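Local coordinates for protein CymD (Pseudomonas putida, PDB 6Z34) that forms a FadL-family outer-membrane channel for monoaromatic hydrocarbons, whose uptake is thought to proceed by lateral diffusion through the barrel wall, at residues Leu134-Ile139 with Val160-Asn165; Gly99-Asp104 with Arg138-Ala143. One frame throughout, in Å; residues are numbered along the deposited sequence.

Contact 1: residues Leu134-Ile139 with Val160-Asn165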
loop_
_atom_site.group_PDB
_atom_site.type_symbol
_atom_site.label_atom_id
_atom_site.label_comp_id
_atom_site.label_asym_id
_atom_site.label_seq_id
_atom_site.Cartn_x
_atom_site.Cartn_y
_atom_site.Cartn_z
ATOM N N LEU A 134 -2.304 -8.045 -4.907
ATOM C CA LEU A 134 -2.325 -7.816 -3.472
ATOM C C LEU A 134 -3.407 -6.790 -3.167
ATOM O O LEU A 134 -3.389 -5.673 -3.697
ATOM C CB LEU A 134 -0.957 -7.331 -2.986
ATOM C CG LEU A 134 -0.827 -6.757 -1.578
ATOM C CD1 LEU A 134 -1.145 -7.832 -0.555
ATOM C CD2 LEU A 134 0.574 -6.198 -1.372
ATOM N N ILE A 135 -4.351 -7.175 -2.331
ATOM C CA ILE A 135 -5.367 -6.278 -1.813
ATOM C C ILE A 135 -5.081 -6.088 -0.337
ATOM O O ILE A 135 -4.994 -7.074 0.406
ATOM C CB ILE A 135 -6.780 -6.853 -2.026
ATOM C CG1 ILE A 135 -7.059 -7.047 -3.516
ATOM C CG2 ILE A 135 -7.832 -5.952 -1.374
ATOM C CD1 ILE A 135 -8.233 -7.949 -3.794
ATOM N N VAL A 136 -4.936 -4.830 0.092
ATOM C CA VAL A 136 -4.788 -4.505 1.507
ATOM C C VAL A 136 -5.844 -3.472 1.884
ATOM O O VAL A 136 -5.888 -2.373 1.313
ATOM C CB VAL A 136 -3.377 -3.993 1.847
ATOM C CG1 VAL A 136 -3.271 -3.636 3.349
ATOM C CG2 VAL A 136 -2.316 -5.034 1.441
ATOM N N LEU A 137 -6.708 -3.835 2.820
ATOM C CA LEU A 137 -7.687 -2.931 3.390
ATOM C C LEU A 137 -7.237 -2.612 4.809
ATOM O O LEU A 137 -7.153 -3.516 5.649
ATOM C CB LEU A 137 -9.079 -3.562 3.396
ATOM C CG LEU A 137 -10.132 -2.670 4.061
ATOM C CD1 LEU A 137 -10.424 -1.439 3.204
ATOM C CD2 LEU A 137 -11.394 -3.461 4.339
ATOM N N ARG A 138 -6.948 -1.340 5.077
ATOM C CA ARG A 138 -6.502 -0.911 6.398
ATOM C C ARG A 138 -7.607 -0.103 7.066
ATOM O O ARG A 138 -8.184 0.819 6.467
ATOM C CB ARG A 138 -5.184 -0.126 6.301
ATOM C CG ARG A 138 -4.183 -0.823 5.374
ATOM C CD ARG A 138 -2.761 -0.213 5.396
ATOM N NE ARG A 138 -2.163 -0.374 6.708
ATOM C CZ ARG A 138 -1.034 -1.020 6.970
ATOM N NH1 ARG A 138 -0.320 -1.578 5.981
ATOM N NH2 ARG A 138 -0.623 -1.097 8.241
ATOM N N ILE A 139 -7.949 -0.497 8.285
ATOM C CA ILE A 139 -9.044 0.130 9.007
ATOM C C ILE A 139 -8.451 0.771 10.251
ATOM O O ILE A 139 -8.333 0.098 11.283
ATOM C CB ILE A 139 -10.144 -0.882 9.372
ATOM C CG1 ILE A 139 -10.654 -1.595 8.116
ATOM C CG2 ILE A 139 -11.283 -0.180 10.137
ATOM C CD1 ILE A 139 -11.663 -2.718 8.413
ATOM N N VAL A 160 -6.167 -4.827 9.729
ATOM C CA VAL A 160 -5.628 -4.937 8.377
ATOM C C VAL A 160 -6.138 -6.240 7.781
ATOM O O VAL A 160 -5.913 -7.320 8.347
ATOM C CB VAL A 160 -4.082 -4.910 8.361
ATOM C CG1 VAL A 160 -3.539 -5.147 6.950
ATOM C CG2 VAL A 160 -3.509 -3.606 9.016
ATOM N N TRP A 161 -6.813 -6.148 6.646
ATOM C CA TRP A 161 -7.228 -7.322 5.897
ATOM C C TRP A 161 -6.389 -7.388 4.625
ATOM O O TRP A 161 -6.413 -6.457 3.807
ATOM C CB TRP A 161 -8.721 -7.279 5.572
ATOM C CG TRP A 161 -9.168 -8.501 4.815
ATOM C CD1 TRP A 161 -9.205 -9.786 5.284
ATOM C CD2 TRP A 161 -9.610 -8.558 3.456
ATOM N NE1 TRP A 161 -9.639 -10.633 4.301
ATOM C CE2 TRP A 161 -9.900 -9.910 3.170
ATOM C CE3 TRP A 161 -9.798 -7.599 2.457
ATOM C CZ2 TRP A 161 -10.367 -10.331 1.922
ATOM C CZ3 TRP A 161 -10.257 -8.010 1.221
ATOM C CH2 TRP A 161 -10.543 -9.370 0.963
ATOM N N THR A 162 -5.643 -8.477 4.467
ATOM C CA THR A 162 -4.762 -8.683 3.325
ATOM C C THR A 162 -5.301 -9.825 2.483
ATOM O O THR A 162 -5.612 -10.894 3.018
ATOM C CB THR A 162 -3.345 -9.029 3.782
ATOM O OG1 THR A 162 -2.823 -7.945 4.529
ATOM C CG2 THR A 162 -2.450 -9.308 2.587
ATOM N N SER A 163 -5.387 -9.612 1.174
ATOM C CA SER A 163 -5.868 -10.630 0.249
ATOM C C SER A 163 -4.922 -10.703 -0.943
ATOM O O SER A 163 -4.545 -9.665 -1.495
ATOM C CB SER A 163 -7.290 -10.301 -0.212
ATOM O OG SER A 163 -7.908 -11.390 -0.869
ATOM N N VAL A 164 -4.528 -11.917 -1.340
ATOM C CA VAL A 164 -3.670 -12.092 -2.515
ATOM C C VAL A 164 -4.257 -13.149 -3.443
ATOM O O VAL A 164 -4.641 -14.237 -2.998
ATOM C CB VAL A 164 -2.213 -12.436 -2.134
ATOM C CG1 VAL A 164 -2.141 -13.717 -1.390
ATOM C CG2 VAL A 164 -1.320 -12.499 -3.370
ATOM N N ASN A 165 -4.389 -12.789 -4.721
ATOM C CA ASN A 165 -4.604 -13.706 -5.829
ATOM C C ASN A 165 -3.267 -13.903 -6.526
ATOM O O ASN A 165 -2.510 -12.947 -6.709
ATOM C CB ASN A 165 -5.628 -13.158 -6.837
ATOM C CG ASN A 165 -7.039 -13.088 -6.284
ATOM O OD1 ASN A 165 -7.380 -13.764 -5.315
ATOM N ND2 ASN A 165 -7.881 -12.286 -6.930
#
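In the wall of the FadL-type beta-barrel, Leu134-Ile139 and Val160-Asn165 lie on the arms of the beta hairpin of strands 131-146 and 151-171, in antiparallel register, their axes running at 168°. Ile135 pairs with Ser163 and Leu137 with Trp161 as hydrogen-bonded pairs. Ile135 N gives its hydrogen to Ser163 O at 2.6 Å, almost straight at 174°, and Ser163 N returns one to Ile135 O at 2.7 Å. Leu137 N to Trp161 O and Trp161 N to Leu137 O repeat the exchange, each at 2.8 Å. In the non-hydrogen-bonded positions between them, CA-H groups of Val136 and Thr162 point at Trp161 O and Ile135 O respectively.

The side chains separate onto two faces. On one, the Trp161 indole, its CG anti to the backbone N (chi1 -179°), leans forward along its own strand, toward Ser163, whose CB sits over one ring face near the rim. Ile135 CG2 reaches the ring obliquely, 4.1 Å from Trp161 CZ3, while Leu137 CB comes to the ring edge. The indole NE1 is satisfied by Asp216. On the other face, Leu134 CD1 meets Thr162 CG2 at 3.7 Å, and Val136 CG1 touches Val160 CG1 across the strands at 3.9 Å. Val160 CG2 then lies over a face of the Arg138 guanidinium, 3.9 Å from Arg138 NH2; the same NH2 makes a salt bridge with Asp158 and a hydrogen bond with Thr244, so the buried charge has both a counter-ion and a polar mate.

The Arg138 face looks inward, toward strand 234-259, where Val160 and Thr162 find partners, and toward the loops holding Ala3 and Met31. Strand 94-107 flanks the hairpin beyond Leu134-Ile139, and strand 198-229 continues the wall beyond Val160-Asn165.

Contact 2: residues Gly99-Asp104 with Arg138-Ala143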
loop_
_atom_site.group_PDB
_atom_site.type_symbol
_atom_site.label_atom_id
_atom_site.label_comp_id
_atom_site.label_asym_id
_atom_site.label_seq_id
_atom_site.Cartn_x
_atom_site.Cartn_y
_atom_site.Cartn_z
ATOM N N GLY A 99 -11.456 4.891 9.677
ATOM C CA GLY A 99 -11.686 4.857 8.248
ATOM C C GLY A 99 -11.400 3.494 7.656
ATOM O O GLY A 99 -11.132 2.520 8.364
ATOM N N ALA A 100 -11.487 3.437 6.336
ATOM C CA ALA A 100 -11.182 2.219 5.593
ATOM C C ALA A 100 -10.441 2.649 4.346
ATOM O O ALA A 100 -11.001 3.376 3.515
ATOM C CB ALA A 100 -12.436 1.431 5.241
ATOM N N PHE A 101 -9.185 2.212 4.240
ATOM C CA PHE A 101 -8.274 2.609 3.180
ATOM C C PHE A 101 -7.825 1.347 2.455
ATOM O O PHE A 101 -7.231 0.451 3.064
ATOM C CB PHE A 101 -7.070 3.365 3.748
ATOM C CG PHE A 101 -7.422 4.673 4.374
ATOM C CD1 PHE A 101 -7.901 4.733 5.673
ATOM C CD2 PHE A 101 -7.285 5.854 3.661
ATOM C CE1 PHE A 101 -8.235 5.959 6.248
ATOM C CE2 PHE A 101 -7.617 7.085 4.244
ATOM C CZ PHE A 101 -8.100 7.123 5.529
ATOM N N ALA A 102 -8.104 1.285 1.164
ATOM C CA ALA A 102 -7.859 0.106 0.360
ATOM C C ALA A 102 -6.747 0.395 -0.628
ATOM O O ALA A 102 -6.589 1.528 -1.097
ATOM C CB ALA A 102 -9.130 -0.325 -0.385
ATOM N N SER A 103 -5.964 -0.637 -0.923
ATOM C CA SER A 103 -4.991 -0.584 -2.000
ATOM C C SER A 103 -5.113 -1.848 -2.832
ATOM O O SER A 103 -5.375 -2.933 -2.302
ATOM C CB SER A 103 -3.557 -0.404 -1.473
ATOM O OG SER A 103 -3.046 -1.592 -0.909
ATOM N N ASP A 104 -4.923 -1.686 -4.140
ATOM C CA ASP A 104 -5.118 -2.717 -5.147
ATOM C C ASP A 104 -4.013 -2.575 -6.181
ATOM O O ASP A 104 -3.652 -1.455 -6.557
ATOM C CB ASP A 104 -6.492 -2.562 -5.821
ATOM C CG ASP A 104 -7.065 -3.874 -6.333
ATOM O OD1 ASP A 104 -6.340 -4.891 -6.358
ATOM O OD2 ASP A 104 -8.257 -3.876 -6.730
ATOM N N ARG A 138 -6.948 -1.340 5.077
ATOM C CA ARG A 138 -6.502 -0.911 6.398
ATOM C C ARG A 138 -7.607 -0.103 7.066
ATOM O O ARG A 138 -8.184 0.819 6.467
ATOM C CB ARG A 138 -5.184 -0.126 6.301
ATOM C CG ARG A 138 -4.183 -0.823 5.374
ATOM C CD ARG A 138 -2.761 -0.213 5.396
ATOM N NE ARG A 138 -2.163 -0.374 6.708
ATOM C CZ ARG A 138 -1.034 -1.020 6.970
ATOM N NH1 ARG A 138 -0.320 -1.578 5.981
ATOM N NH2 ARG A 138 -0.623 -1.097 8.241
ATOM N N ILE A 139 -7.949 -0.497 8.285
ATOM C CA ILE A 139 -9.044 0.130 9.007
ATOM C C ILE A 139 -8.451 0.771 10.251
ATOM O O ILE A 139 -8.333 0.098 11.283
ATOM C CB ILE A 139 -10.144 -0.882 9.372
ATOM C CG1 ILE A 139 -10.654 -1.595 8.116
ATOM C CG2 ILE A 139 -11.283 -0.180 10.137
ATOM C CD1 ILE A 139 -11.663 -2.718 8.413
ATOM N N PRO A 140 -8.060 2.046 10.191
ATOM C CA PRO A 140 -7.418 2.688 11.342
ATOM C C PRO A 140 -8.405 3.098 12.410
ATOM O O PRO A 140 -9.549 3.462 12.131
ATOM C CB PRO A 140 -6.761 3.929 10.731
ATOM C CG PRO A 140 -7.674 4.268 9.590
ATOM C CD PRO A 140 -8.077 2.927 9.009
ATOM N N PHE A 141 -7.943 3.010 13.654
ATOM C CA PHE A 141 -8.584 3.661 14.794
ATOM C C PHE A 141 -7.558 4.652 15.307
ATOM O O PHE A 141 -6.469 4.255 15.734
ATOM C CB PHE A 141 -9.012 2.654 15.860
ATOM C CG PHE A 141 -9.870 1.539 15.311
ATOM C CD1 PHE A 141 -9.292 0.459 14.648
ATOM C CD2 PHE A 141 -11.251 1.581 15.425
ATOM C CE1 PHE A 141 -10.068 -0.559 14.127
ATOM C CE2 PHE A 141 -12.033 0.565 14.907
ATOM C CZ PHE A 141 -11.435 -0.508 14.248
ATOM N N SER A 142 -7.875 5.941 15.193
ATOM C CA SER A 142 -6.867 6.984 15.262
ATOM C C SER A 142 -7.292 8.055 16.247
ATOM O O SER A 142 -8.486 8.329 16.424
ATOM C CB SER A 142 -6.627 7.612 13.899
ATOM O OG SER A 142 -5.426 8.363 13.888
ATOM N N ALA A 143 -6.293 8.657 16.886
ATOM C CA ALA A 143 -6.520 9.730 17.838
ATOM C C ALA A 143 -5.334 10.673 17.781
ATOM O O ALA A 143 -4.218 10.263 17.452
ATOM C CB ALA A 143 -6.708 9.188 19.261
#
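Phe101 CG is turned opposite its own carbonyl carbon (chi1 -65°), which swings the ring toward Pro140, whose C-gamma endo pucker presents CG to it. The two side chains cross at about a right angle: Phe101 CE1 lies 3.8 Å from Pro140 CG in an oblique approach, and Arg138 O sits at the ring edge near its plane. The backbones meet in one antiparallel hydrogen-bonded pair, with Phe101 N to Arg138 O at 2.8 Å and Arg138 N to Phe101 O at 2.7 Å; the second donor is tilted 21° from the carbonyl plane. This is the join between neighbouring barrel strands 94-107 and 131-146, splayed to 150° here. In FadL relatives the third strand of the barrel, the place strand 94-107 holds along this chain, carries a kink beside a lateral opening. Pro140 has no N-H to give, and Gly99 O instead receives Ile139 CA at 3.2 Å as a CA-H...O contact. Gly99 N reaches Pro140 O only weakly, at 3.4 Å. An alanine in place of Phe101 would take away the ring and is likely to leave a gap beside Pro140 and Met31.

Both contacts use strand 131-146, contact 1 on its side toward strand 151-171 and contact 2 on its side toward strand 94-107; Arg138 and Ile139 belong to both, and the centres lie 11 Å apart. Contact 1 is only partly buried, since Ile135, Leu137 and Trp161 keep some exposure, yet it buries 503 Å² against 257 Å² for the buried contact 2. The difference follows the register: five successive bridges in contact 1, a single bridge and a proline-interrupted end in contact 2. Aliphatic and indole packing mark the first, a phenyl-proline crossing the second. A probable hydrogen bond from Ser103 N to Val136 O, 2.8 Å, ties them directly.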